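Local coordinates for PmbA-related protein (Thermotoga maritima, PDB 1VL4), which is of uncertain function, possibly a metallopeptidase of the U62 family, and has been proposed as a modulator of DNA gyrase, at residues E249-M254 / G410-L415; K262-L267 / N379-E384; P278-K283 / R417-V422; F318-K323 / E331-G336. All coordinates share one frame; numbering follows the deposited sequence.

All four contacts lie in the C-terminal region of the chain. Contacts 1, 3 and 4 are buried, contact 2 only partly so. Contacts 1 and 2 are direct neighbours, with centres about 8 Å apart, and polar side chains tie them together: Ser265 to Met254 O, and Asn411 to Glu384. Phe318 of contact 4 packs against Met254 and Leu267, joining it to both. Contacts 1 and 3 share helix 412-417 running on into strand 419-422. Chemistry differs with place: aromatic rings and sulfur in contact 1, small aliphatic groups between two sheets in contact 3, a proline against carbonyl oxygens in contact 2, and buried hydrogen bonds in contact 4, which closes the loop round helix 322-328.

Contact 1. Residues E249-M254 / G410-L415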
loop_
_atom_site.group_PDB
_atom_site.type_symbol
_atom_site.label_atom_id
_atom_site.label_comp_id
_atom_site.label_asym_id
_atom_site.label_seq_id
_atom_site.Cartn_x
_atom_site.Cartn_y
_atom_site.Cartn_z
ATOM N N GLU A 249 -8.984 -13.766 8.192
ATOM C CA GLU A 249 -8.304 -13.418 6.961
ATOM C C GLU A 249 -7.031 -14.198 6.752
ATOM O O GLU A 249 -6.640 -14.435 5.598
ATOM C CB GLU A 249 -7.999 -11.919 6.924
ATOM C CG GLU A 249 -9.329 -11.164 6.961
ATOM C CD GLU A 249 -9.326 -10.021 6.045
ATOM O OE1 GLU A 249 -8.737 -8.997 6.452
ATOM O OE2 GLU A 249 -9.875 -10.175 4.918
ATOM N N MET A 250 -6.388 -14.621 7.842
ATOM C CA MET A 250 -5.150 -15.405 7.692
ATOM C C MET A 250 -5.403 -16.838 7.177
ATOM O O MET A 250 -4.480 -17.558 6.799
ATOM C CB MET A 250 -4.355 -15.365 8.982
ATOM C CG MET A 250 -4.721 -16.420 10.036
ATOM S SD MET A 250 -3.606 -16.249 11.464
ATOM C CE MET A 250 -2.056 -16.931 10.853
ATOM N N PHE A 251 -6.669 -17.234 7.117
ATOM C CA PHE A 251 -7.035 -18.526 6.557
ATOM C C PHE A 251 -7.044 -18.484 5.022
ATOM O O PHE A 251 -6.923 -19.497 4.352
ATOM C CB PHE A 251 -8.419 -18.892 7.078
ATOM C CG PHE A 251 -8.797 -20.336 6.884
ATOM C CD1 PHE A 251 -7.979 -21.352 7.332
ATOM C CD2 PHE A 251 -9.980 -20.666 6.259
ATOM C CE1 PHE A 251 -8.349 -22.701 7.139
ATOM C CE2 PHE A 251 -10.364 -21.980 6.086
ATOM C CZ PHE A 251 -9.557 -23.002 6.532
ATOM N N ILE A 252 -7.177 -17.298 4.470
ATOM C CA ILE A 252 -7.438 -17.161 3.030
ATOM C C ILE A 252 -6.251 -17.664 2.155
ATOM O O ILE A 252 -6.463 -18.513 1.284
ATOM C CB ILE A 252 -7.907 -15.736 2.695
ATOM C CG1 ILE A 252 -9.357 -15.537 3.171
ATOM C CG2 ILE A 252 -7.739 -15.455 1.185
ATOM C CD1 ILE A 252 -9.893 -14.065 3.041
ATOM N N PRO A 253 -5.006 -17.214 2.432
ATOM C CA PRO A 253 -3.874 -17.812 1.693
ATOM C C PRO A 253 -3.718 -19.338 1.852
ATOM O O PRO A 253 -3.286 -20.021 0.917
ATOM C CB PRO A 253 -2.650 -17.064 2.243
ATOM C CG PRO A 253 -3.173 -15.821 2.918
ATOM C CD PRO A 253 -4.569 -16.154 3.364
ATOM N N MET A 254 -4.109 -19.890 3.009
ATOM C CA MET A 254 -3.997 -21.341 3.272
ATOM C C MET A 254 -4.845 -22.204 2.357
ATOM O O MET A 254 -4.486 -23.344 2.032
ATOM C CB MET A 254 -4.414 -21.673 4.716
ATOM C CG MET A 254 -3.766 -20.780 5.737
ATOM S SD MET A 254 -4.127 -21.338 7.392
ATOM C CE MET A 254 -3.055 -20.229 8.296
ATOM N N GLY A 410 -0.828 -18.027 19.074
ATOM C CA GLY A 410 -1.120 -19.409 18.851
ATOM C C GLY A 410 -0.900 -19.720 17.399
ATOM O O GLY A 410 -0.191 -18.985 16.692
ATOM N N ASN A 411 -1.479 -20.838 16.983
ATOM C CA ASN A 411 -1.573 -21.218 15.586
ATOM C C ASN A 411 -3.044 -21.224 15.222
ATOM O O ASN A 411 -3.839 -21.850 15.922
ATOM C CB ASN A 411 -1.005 -22.615 15.366
ATOM C CG ASN A 411 -0.848 -22.952 13.890
ATOM O OD1 ASN A 411 -1.829 -23.224 13.171
ATOM N ND2 ASN A 411 0.397 -22.946 13.427
ATOM N N PHE A 412 -3.381 -20.551 14.128
ATOM C CA PHE A 412 -4.740 -20.461 13.633
ATOM C C PHE A 412 -5.430 -21.839 13.488
ATOM O O PHE A 412 -6.611 -21.960 13.801
ATOM C CB PHE A 412 -4.791 -19.677 12.301
ATOM C CG PHE A 412 -6.192 -19.323 11.880
ATOM C CD1 PHE A 412 -6.901 -18.345 12.557
ATOM C CD2 PHE A 412 -6.840 -20.044 10.878
ATOM C CE1 PHE A 412 -8.232 -18.058 12.199
ATOM C CE2 PHE A 412 -8.140 -19.774 10.529
ATOM C CZ PHE A 412 -8.848 -18.782 11.209
ATOM N N LEU A 413 -4.692 -22.866 13.055
ATOM C CA LEU A 413 -5.288 -24.186 12.864
ATOM C C LEU A 413 -5.666 -24.819 14.192
ATOM O O LEU A 413 -6.736 -25.398 14.298
ATOM C CB LEU A 413 -4.396 -25.122 12.049
ATOM C CG LEU A 413 -4.116 -24.648 10.602
ATOM C CD1 LEU A 413 -3.332 -25.709 9.795
ATOM C CD2 LEU A 413 -5.398 -24.234 9.895
ATOM N N ASP A 414 -4.822 -24.665 15.199
ATOM C CA ASP A 414 -5.136 -25.122 16.552
ATOM C C ASP A 414 -6.324 -24.362 17.128
ATOM O O ASP A 414 -7.142 -24.926 17.800
ATOM C CB ASP A 414 -3.943 -24.926 17.487
ATOM C CG ASP A 414 -2.813 -25.905 17.213
ATOM O OD1 ASP A 414 -3.102 -27.104 16.965
ATOM O OD2 ASP A 414 -1.637 -25.474 17.264
ATOM N N LEU A 415 -6.386 -23.069 16.888
ATOM C CA LEU A 415 -7.569 -22.282 17.223
ATOM C C LEU A 415 -8.853 -22.918 16.675
ATOM O O LEU A 415 -9.820 -23.095 17.424
ATOM C CB LEU A 415 -7.428 -20.866 16.664
ATOM C CG LEU A 415 -8.456 -19.862 17.187
ATOM C CD1 LEU A 415 -7.832 -18.493 17.359
ATOM C CD2 LEU A 415 -9.682 -19.797 16.284
#
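Met250 and Phe412 make the central apolar contact. CG of Met250 sits over one face of the Phe412 ring, 4.1 Å from its centroid, a CH-pi contact. The sulfur comes in obliquely beside the same ring, a Met-aromatic contact, with Met250 SD 3.7 Å from Phe412 CB. A chi1 of 86° folds Met250 CG in over its own main chain, which sends the thioether toward Phe412. The second ring meets Phe412 at its edge: Phe251 CD1 lies 3.6 Å from Phe412 CE2, in an oblique pairing with the planes inclined at 43°. Phe412 opens helix 412-417, directly after strand 406-411 of the seven-stranded mixed sheet, and Asn411 is the N-cap of that helix. Asn411 OD1 accepts Leu413 N on an in-plane lone pair, 2.9 Å away, while Asn411 ND2 is bound by Glu384 and Ser382 O. In place of Phe412, an alanine would probably open a gap beside Met250 and Phe251 and remove the ring face that the Met250 thioether lies against. Leu413 CD2 also lies at the ring edge of Phe251, and the extended Met254 chain, with no branch to hinder it, lays its SD alongside that same Leu413 CD2 at 4.0 Å.

Contact 2. Residues K262-L267 / N379-E384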
loop_
_atom_site.group_PDB
_atom_site.type_symbol
_atom_site.label_atom_id
_atom_site.label_comp_id
_atom_site.label_asym_id
_atom_site.label_seq_id
_atom_site.Cartn_x
_atom_site.Cartn_y
_atom_site.Cartn_z
ATOM N N LYS A 262 2.580 -24.634 -4.207
ATOM C CA LYS A 262 3.897 -24.016 -3.975
ATOM C C LYS A 262 4.560 -24.338 -2.638
ATOM O O LYS A 262 5.594 -23.762 -2.314
ATOM C CB LYS A 262 3.768 -22.493 -4.068
ATOM C CG LYS A 262 3.345 -21.959 -5.431
ATOM C CD LYS A 262 3.772 -20.508 -5.562
ATOM C CE LYS A 262 2.733 -19.664 -6.274
ATOM N NZ LYS A 262 3.154 -18.231 -6.349
ATOM N N ASN A 263 3.975 -25.227 -1.847
ATOM C CA ASN A 263 4.459 -25.489 -0.479
ATOM C C ASN A 263 4.423 -24.260 0.429
ATOM O O ASN A 263 5.269 -24.108 1.307
ATOM C CB ASN A 263 5.873 -26.092 -0.479
ATOM C CG ASN A 263 5.876 -27.563 -0.794
ATOM O OD1 ASN A 263 4.927 -28.273 -0.465
ATOM N ND2 ASN A 263 6.966 -28.047 -1.397
ATOM N N LEU A 264 3.416 -23.417 0.241
ATOM C CA LEU A 264 3.228 -22.199 1.042
ATOM C C LEU A 264 1.928 -22.219 1.878
ATOM O O LEU A 264 1.395 -21.172 2.223
ATOM C CB LEU A 264 3.186 -20.993 0.117
ATOM C CG LEU A 264 4.440 -20.709 -0.679
ATOM C CD1 LEU A 264 4.111 -19.625 -1.719
ATOM C CD2 LEU A 264 5.554 -20.278 0.237
ATOM N N SER A 265 1.413 -23.416 2.174
ATOM C CA SER A 265 0.214 -23.569 2.998
ATOM C C SER A 265 0.358 -24.705 4.026
ATOM O O SER A 265 0.716 -25.825 3.679
ATOM C CB SER A 265 -1.020 -23.860 2.123
ATOM O OG SER A 265 -2.108 -24.285 2.922
ATOM N N PRO A 266 -0.025 -24.442 5.282
ATOM C CA PRO A 266 0.051 -25.515 6.270
ATOM C C PRO A 266 -1.073 -26.580 6.106
ATOM O O PRO A 266 -1.119 -27.521 6.879
ATOM C CB PRO A 266 -0.073 -24.751 7.592
ATOM C CG PRO A 266 -0.994 -23.626 7.266
ATOM C CD PRO A 266 -0.594 -23.208 5.861
ATOM N N LEU A 267 -1.952 -26.431 5.108
ATOM C CA LEU A 267 -2.999 -27.399 4.793
ATOM C C LEU A 267 -2.652 -28.435 3.708
ATOM O O LEU A 267 -3.469 -29.303 3.383
ATOM C CB LEU A 267 -4.293 -26.651 4.366
ATOM C CG LEU A 267 -4.934 -25.761 5.433
ATOM C CD1 LEU A 267 -6.128 -25.008 4.854
ATOM C CD2 LEU A 267 -5.393 -26.561 6.614
ATOM N N ASN A 379 1.225 -15.207 10.388
ATOM C CA ASN A 379 1.933 -15.960 9.365
ATOM C C ASN A 379 1.080 -17.077 8.777
ATOM O O ASN A 379 0.914 -18.135 9.390
ATOM C CB ASN A 379 3.249 -16.553 9.905
ATOM C CG ASN A 379 4.128 -17.152 8.799
ATOM O OD1 ASN A 379 3.641 -17.882 7.940
ATOM N ND2 ASN A 379 5.432 -16.856 8.834
ATOM N N SER A 380 0.576 -16.844 7.564
ATOM C CA SER A 380 -0.280 -17.796 6.880
ATOM C C SER A 380 0.484 -19.006 6.337
ATOM O O SER A 380 -0.125 -20.032 5.984
ATOM C CB SER A 380 -1.066 -17.090 5.786
ATOM O OG SER A 380 -1.912 -16.091 6.362
ATOM N N ILE A 381 1.812 -18.932 6.298
ATOM C CA ILE A 381 2.563 -20.108 5.865
ATOM C C ILE A 381 2.634 -21.103 7.003
ATOM O O ILE A 381 2.461 -22.285 6.798
ATOM C CB ILE A 381 3.966 -19.775 5.318
ATOM C CG1 ILE A 381 3.889 -18.729 4.204
ATOM C CG2 ILE A 381 4.642 -21.059 4.765
ATOM C CD1 ILE A 381 5.245 -18.127 3.880
ATOM N N SER A 382 2.920 -20.633 8.205
ATOM C CA SER A 382 3.037 -21.531 9.368
ATOM C C SER A 382 1.710 -21.695 10.095
ATOM O O SER A 382 1.498 -22.683 10.784
ATOM C CB SER A 382 4.016 -20.963 10.383
ATOM O OG SER A 382 3.652 -19.642 10.712
ATOM N N GLY A 383 0.865 -20.678 9.987
ATOM C CA GLY A 383 -0.352 -20.561 10.799
ATOM C C GLY A 383 -0.155 -19.765 12.079
ATOM O O GLY A 383 -1.138 -19.403 12.767
ATOM N N GLU A 384 1.102 -19.463 12.403
ATOM C CA GLU A 384 1.420 -18.815 13.663
ATOM C C GLU A 384 1.021 -17.359 13.640
ATOM O O GLU A 384 1.148 -16.678 12.611
ATOM C CB GLU A 384 2.912 -18.918 13.978
ATOM C CG GLU A 384 3.421 -20.318 14.184
ATOM C CD GLU A 384 2.790 -20.985 15.374
ATOM O OE1 GLU A 384 2.737 -20.366 16.465
ATOM O OE2 GLU A 384 2.360 -22.137 15.208
HETATM O O HOH W 1 -0.895 -19.976 3.567
#
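Pro266 lays its ring against the backbone carbonyls of the 379-384 turn. Its CD is 3.2 Å from Ser380 O and 3.3 Å from Ile381 O. These C-H to oxygen approaches suit a proline because its CD is weakly polarised by the neighbouring nitrogen. A glycine at Pro266 would probably leave both carbonyl oxygens without this cover and let the loop flex. Apolar contact beyond the ring is thin: Leu264 CD2 meets Ile381 CD1 at 4.2 Å. With CG2 of Ile381 opposite its backbone N and CG1 beside it (chi1 -54°), both branches come near Leu264 O. One water donates to both Leu264 O and Ser380 O.

Segment 262-267 follows helix 257-261, ended by a Schellman motif with Asn263 as C-prime residue; 379-384 leads into strand 384-395. Asn379 OD1 accepts Ser382 N at 2.9 Å in an Asx motif, the donor well above the carbonyl plane, and Ser382 OG takes Glu384 N in an ST turn. Gly383, at a positive phi, completes a G1 beta bulge. In the 262-267 loop, Ser265 OG receives Leu267 N in a second ST turn and also binds Met254 O. Each loop therefore stiffens itself, and the two meet without a direct hydrogen bond.

Contact 3. Residues P278-K283 / R417-V422; sequences PAVSIK and RKIVLV
Ala279, which packs against Ile419, Val420 and Val422, has its backbone N bound by OD1 of Asn277, and ND2 of the same amide donates to the backbone O of Arg417. This polar tie holds the loop at Ala279 beside the end of helix 412-417, although no hydrogen bond runs directly between 278-283 and 417-422. Next to it the contact turns apolar. The methyl group of Ala279 points toward the other segment and lies 3.9 Å from Ile419 O and 4.0 Å from Val420 O, so a single small CB spans two successive carbonyls. So small a side chain lets the backbones come near, with the CA atoms of Ala279 and Val420 6.2 Å apart.

The 278-283 segment runs into strand 282-285 of the six-stranded mixed sheet, whereas strand 419-422 pairs with strand 437-444 in the seven-stranded one. The contact therefore joins two sheets of the C-terminal region, and Val280, Ile419 and Val422, the larger side chains here, are beta-branched. Val280, with CG1 anti to its backbone N (chi1 169°), has CG2 beside that nitrogen, and this branch alone makes the contact with Ile419: Val280 CG2 lies 3.6 Å from Ile419 CB and 3.7 Å from Ile419 CG2. The two side chains cross at about a right angle, and Ile419 also rests on Val437. Further along, Val422 brings its own CG2 to 3.6 Å from Ala279 O, and Leu348 of strand 345-348 touches both Val280 and Val422.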
loop_
_atom_site.group_PDB
_atom_site.type_symbol
_atom_site.label_atom_id
_atom_site.label_comp_id
_atom_site.label_asym_id
_atom_site.label_seq_id
_atom_site.Cartn_x
_atom_site.Cartn_y
_atom_site.Cartn_z
ATOM N N PRO A 278 -15.391 -30.210 15.175
ATOM C CA PRO A 278 -16.669 -30.538 14.571
ATOM C C PRO A 278 -17.702 -29.430 14.558
ATOM O O PRO A 278 -18.542 -29.399 13.628
ATOM C CB PRO A 278 -17.169 -31.691 15.405
ATOM C CG PRO A 278 -15.911 -32.433 15.755
ATOM C CD PRO A 278 -14.897 -31.301 16.021
ATOM N N ALA A 279 -17.632 -28.535 15.558
ATOM C CA ALA A 279 -18.496 -27.348 15.616
ATOM C C ALA A 279 -18.260 -26.321 14.503
ATOM O O ALA A 279 -19.085 -25.442 14.316
ATOM C CB ALA A 279 -18.377 -26.666 16.966
ATOM N N VAL A 280 -17.172 -26.433 13.745
ATOM C CA VAL A 280 -16.743 -25.366 12.874
ATOM C C VAL A 280 -17.000 -25.753 11.422
ATOM O O VAL A 280 -16.443 -26.740 10.964
ATOM C CB VAL A 280 -15.264 -25.071 13.054
ATOM C CG1 VAL A 280 -14.720 -24.105 11.918
ATOM C CG2 VAL A 280 -15.022 -24.491 14.417
ATOM N N SER A 281 -17.871 -24.989 10.740
ATOM C CA SER A 281 -18.039 -25.091 9.291
ATOM C C SER A 281 -17.776 -23.718 8.704
ATOM O O SER A 281 -18.284 -22.719 9.222
ATOM C CB SER A 281 -19.448 -25.568 8.897
ATOM O OG SER A 281 -19.710 -26.915 9.308
ATOM N N ILE A 282 -17.009 -23.688 7.608
ATOM C CA ILE A 282 -16.680 -22.480 6.933
ATOM C C ILE A 282 -16.998 -22.701 5.449
ATOM O O ILE A 282 -16.516 -23.696 4.822
ATOM C CB ILE A 282 -15.183 -22.118 7.097
ATOM C CG1 ILE A 282 -14.854 -21.935 8.590
ATOM C CG2 ILE A 282 -14.855 -20.854 6.358
ATOM C CD1 ILE A 282 -13.358 -21.713 8.876
ATOM N N LYS A 283 -17.786 -21.764 4.913
ATOM C CA LYS A 283 -18.252 -21.791 3.537
ATOM C C LYS A 283 -17.689 -20.611 2.761
ATOM O O LYS A 283 -17.371 -19.528 3.296
ATOM C CB LYS A 283 -19.795 -21.724 3.498
ATOM C CG LYS A 283 -20.541 -22.877 4.160
ATOM C CD LYS A 283 -21.989 -22.970 3.657
ATOM C CE LYS A 283 -22.164 -23.754 2.374
ATOM N NZ LYS A 283 -23.619 -23.720 1.987
ATOM N N ARG A 417 -9.289 -25.941 15.866
ATOM C CA ARG A 417 -9.515 -27.189 16.600
ATOM C C ARG A 417 -10.197 -26.965 17.932
ATOM O O ARG A 417 -10.946 -27.813 18.376
ATOM C CB ARG A 417 -8.207 -27.962 16.895
ATOM C CG ARG A 417 -7.495 -28.558 15.702
ATOM C CD ARG A 417 -8.221 -29.767 15.166
ATOM N NE ARG A 417 -8.025 -30.942 16.015
ATOM C CZ ARG A 417 -8.812 -32.016 16.020
ATOM N NH1 ARG A 417 -8.520 -33.021 16.826
ATOM N NH2 ARG A 417 -9.902 -32.080 15.251
ATOM N N LYS A 418 -9.898 -25.844 18.580
ATOM C CA LYS A 418 -10.378 -25.539 19.925
ATOM C C LYS A 418 -11.625 -24.672 19.950
ATOM O O LYS A 418 -12.072 -24.255 21.002
ATOM C CB LYS A 418 -9.263 -24.857 20.703
ATOM C CG LYS A 418 -8.088 -25.820 20.954
ATOM C CD LYS A 418 -7.030 -25.251 21.889
ATOM C CE LYS A 418 -6.245 -24.088 21.278
ATOM N NZ LYS A 418 -5.153 -23.666 22.234
ATOM N N ILE A 419 -12.204 -24.380 18.799
ATOM C CA ILE A 419 -13.528 -23.718 18.839
ATOM C C ILE A 419 -14.575 -24.770 19.279
ATOM O O ILE A 419 -14.897 -25.687 18.543
ATOM C CB ILE A 419 -13.896 -23.028 17.522
ATOM C CG1 ILE A 419 -12.972 -21.809 17.295
ATOM C CG2 ILE A 419 -15.374 -22.553 17.561
ATOM C CD1 ILE A 419 -12.956 -21.262 15.833
ATOM N N VAL A 420 -15.063 -24.643 20.501
ATOM C CA VAL A 420 -16.006 -25.616 21.024
ATOM C C VAL A 420 -17.480 -25.176 20.917
ATOM O O VAL A 420 -18.366 -26.011 20.947
ATOM C CB VAL A 420 -15.636 -26.024 22.508
ATOM C CG1 VAL A 420 -14.243 -26.621 22.550
ATOM C CG2 VAL A 420 -15.744 -24.850 23.487
ATOM N N LEU A 421 -17.730 -23.877 20.798
ATOM C CA LEU A 421 -19.073 -23.335 20.609
ATOM C C LEU A 421 -19.054 -22.091 19.762
ATOM O O LEU A 421 -18.176 -21.237 19.922
ATOM C CB LEU A 421 -19.689 -22.943 21.944
ATOM C CG LEU A 421 -20.317 -23.975 22.872
ATOM C CD1 LEU A 421 -20.679 -23.255 24.182
ATOM C CD2 LEU A 421 -21.537 -24.664 22.227
ATOM N N VAL A 422 -20.068 -21.982 18.895
ATOM C CA VAL A 422 -20.192 -20.924 17.894
ATOM C C VAL A 422 -21.504 -20.177 18.139
ATOM O O VAL A 422 -22.548 -20.782 18.304
ATOM C CB VAL A 422 -20.144 -21.515 16.466
ATOM C CG1 VAL A 422 -20.189 -20.447 15.394
ATOM C CG2 VAL A 422 -18.865 -22.398 16.300
#

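Contact 4. Residues F318-K323 / E331-G336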
loop_
_atom_site.group_PDB
_atom_site.type_symbol
_atom_site.label_atom_id
_atom_site.label_comp_id
_atom_site.label_asym_id
_atom_site.label_seq_id
_atom_site.Cartn_x
_atom_site.Cartn_y
_atom_site.Cartn_z
ATOM N N PHE A 318 -9.806 -27.216 -1.647
ATOM C CA PHE A 318 -9.149 -25.918 -1.788
ATOM C C PHE A 318 -9.925 -25.077 -2.805
ATOM O O PHE A 318 -10.814 -25.565 -3.495
ATOM C CB PHE A 318 -7.692 -26.092 -2.221
ATOM C CG PHE A 318 -6.878 -26.872 -1.255
ATOM C CD1 PHE A 318 -6.703 -26.415 0.055
ATOM C CD2 PHE A 318 -6.279 -28.078 -1.628
ATOM C CE1 PHE A 318 -5.955 -27.145 0.967
ATOM C CE2 PHE A 318 -5.522 -28.819 -0.701
ATOM C CZ PHE A 318 -5.358 -28.349 0.579
ATOM N N LEU A 319 -9.577 -23.815 -2.856
ATOM C CA LEU A 319 -10.072 -22.893 -3.850
ATOM C C LEU A 319 -9.095 -22.842 -5.052
ATOM O O LEU A 319 -7.883 -22.911 -4.893
ATOM C CB LEU A 319 -10.249 -21.505 -3.219
ATOM C CG LEU A 319 -11.215 -21.496 -2.005
ATOM C CD1 LEU A 319 -11.442 -20.092 -1.542
ATOM C CD2 LEU A 319 -12.535 -22.153 -2.318
ATOM N N HIS A 320 -9.666 -22.730 -6.244
ATOM C CA HIS A 320 -8.951 -22.836 -7.496
ATOM C C HIS A 320 -9.149 -21.647 -8.451
ATOM O O HIS A 320 -10.128 -20.897 -8.364
ATOM C CB HIS A 320 -9.405 -24.096 -8.232
ATOM C CG HIS A 320 -8.959 -25.370 -7.581
ATOM N ND1 HIS A 320 -7.730 -25.932 -7.823
ATOM C CD2 HIS A 320 -9.578 -26.181 -6.696
ATOM C CE1 HIS A 320 -7.617 -27.052 -7.126
ATOM N NE2 HIS A 320 -8.727 -27.223 -6.432
ATOM N N ASN A 321 -8.171 -21.528 -9.354
ATOM C CA ASN A 321 -8.304 -20.804 -10.594
ATOM C C ASN A 321 -8.254 -21.825 -11.735
ATOM O O ASN A 321 -8.190 -23.029 -11.482
ATOM C CB ASN A 321 -7.273 -19.681 -10.702
ATOM C CG ASN A 321 -5.823 -20.152 -10.630
ATOM O OD1 ASN A 321 -5.479 -21.312 -10.918
ATOM N ND2 ASN A 321 -4.942 -19.205 -10.302
ATOM N N LEU A 322 -8.335 -21.375 -12.982
ATOM C CA LEU A 322 -8.374 -22.305 -14.103
ATOM C C LEU A 322 -7.094 -23.157 -14.151
ATOM O O LEU A 322 -7.170 -24.363 -14.391
ATOM C CB LEU A 322 -8.574 -21.555 -15.430
ATOM C CG LEU A 322 -9.944 -20.880 -15.608
ATOM C CD1 LEU A 322 -10.045 -20.074 -16.914
ATOM C CD2 LEU A 322 -11.042 -21.913 -15.550
ATOM N N LYS A 323 -5.945 -22.534 -13.885
ATOM C CA LYS A 323 -4.651 -23.219 -13.956
ATOM C C LYS A 323 -4.565 -24.338 -12.929
ATOM O O LYS A 323 -4.146 -25.453 -13.251
ATOM C CB LYS A 323 -3.532 -22.190 -13.768
ATOM C CG LYS A 323 -2.130 -22.727 -13.486
ATOM C CD LYS A 323 -1.080 -21.652 -13.749
ATOM N N GLU A 331 -12.901 -29.519 -11.129
ATOM C CA GLU A 331 -13.711 -28.476 -11.753
ATOM C C GLU A 331 -13.233 -27.150 -11.186
ATOM O O GLU A 331 -12.889 -27.067 -10.003
ATOM C CB GLU A 331 -15.217 -28.649 -11.497
ATOM C CG GLU A 331 -15.964 -29.405 -12.582
ATOM N N PRO A 332 -13.207 -26.117 -12.023
ATOM C CA PRO A 332 -12.957 -24.782 -11.508
ATOM C C PRO A 332 -14.018 -24.451 -10.452
ATOM O O PRO A 332 -15.173 -24.865 -10.604
ATOM C CB PRO A 332 -13.145 -23.883 -12.748
ATOM C CG PRO A 332 -12.954 -24.775 -13.937
ATOM C CD PRO A 332 -13.430 -26.126 -13.477
ATOM N N THR A 333 -13.615 -23.731 -9.398
ATOM C CA THR A 333 -14.494 -23.395 -8.307
ATOM C C THR A 333 -14.999 -21.939 -8.380
ATOM O O THR A 333 -15.847 -21.574 -7.581
ATOM C CB THR A 333 -13.794 -23.565 -6.970
ATOM O OG1 THR A 333 -12.602 -22.779 -6.949
ATOM C CG2 THR A 333 -13.451 -25.054 -6.692
ATOM N N GLY A 334 -14.458 -21.119 -9.290
ATOM C CA GLY A 334 -14.863 -19.713 -9.386
ATOM C C GLY A 334 -14.179 -18.795 -8.356
ATOM O O GLY A 334 -14.800 -17.882 -7.823
ATOM N N ASN A 335 -12.892 -19.035 -8.116
ATOM C CA ASN A 335 -12.102 -18.253 -7.152
ATOM C C ASN A 335 -10.856 -17.575 -7.746
ATOM O O ASN A 335 -9.985 -17.098 -7.002
ATOM C CB ASN A 335 -11.770 -19.169 -5.960
ATOM C CG ASN A 335 -13.030 -19.590 -5.213
ATOM O OD1 ASN A 335 -13.584 -20.699 -5.419
ATOM N ND2 ASN A 335 -13.523 -18.690 -4.380
ATOM N N GLY A 336 -10.802 -17.482 -9.091
ATOM C CA GLY A 336 -9.630 -16.961 -9.773
ATOM C C GLY A 336 -9.786 -15.461 -9.882
ATOM O O GLY A 336 -10.458 -14.958 -10.791
HETATM O O HOH W 2 -11.793 -21.405 -10.519
#
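Asn335 reaches across to Leu319 and His320 with every atom of its side chain in use. Its CB lies 3.4 Å from His320 O. From there CG packs against the CB of Leu319, so the amide lies aslant against the leucine side chain. At the tip the two ends part: OD1 sits 3.6 Å from Leu319 CD2, while ND2 lies beside Leu319 CD1. Polar bonds complete both ends. OD1 receives the hydroxyl of Thr333 at 2.8 Å, in the carbonyl plane and on a lone pair, and is also bound by Lys307; ND2 donates to Asp284 and to Arg342 O.

A chi1 of 56° turns Thr333 OG1 to face His320, where it accepts His320 N at 3.0 Å. One hydroxyl thus serves as donor and acceptor. His320 O is met by a weak bond from Asn335 N and by a water that also takes Gly334 N. Gly336 presses its CA to 3.7 Å from Asn321 CB, where a side chain would crowd Asn321, the N-cap of helix 322-328 that binds Thr324 N.

Segment 318-323 enters that helix and 331-336 follows it, so the contact closes the loop that the helix spans; Leu322 CD2 packs on Pro332 CG at 3.8 Å. Because the Asn335 amide is held at both ends, its rotation is fixed, and the neighbouring Lys307 and Asp284 would probably polarise it in the sense its bonds require.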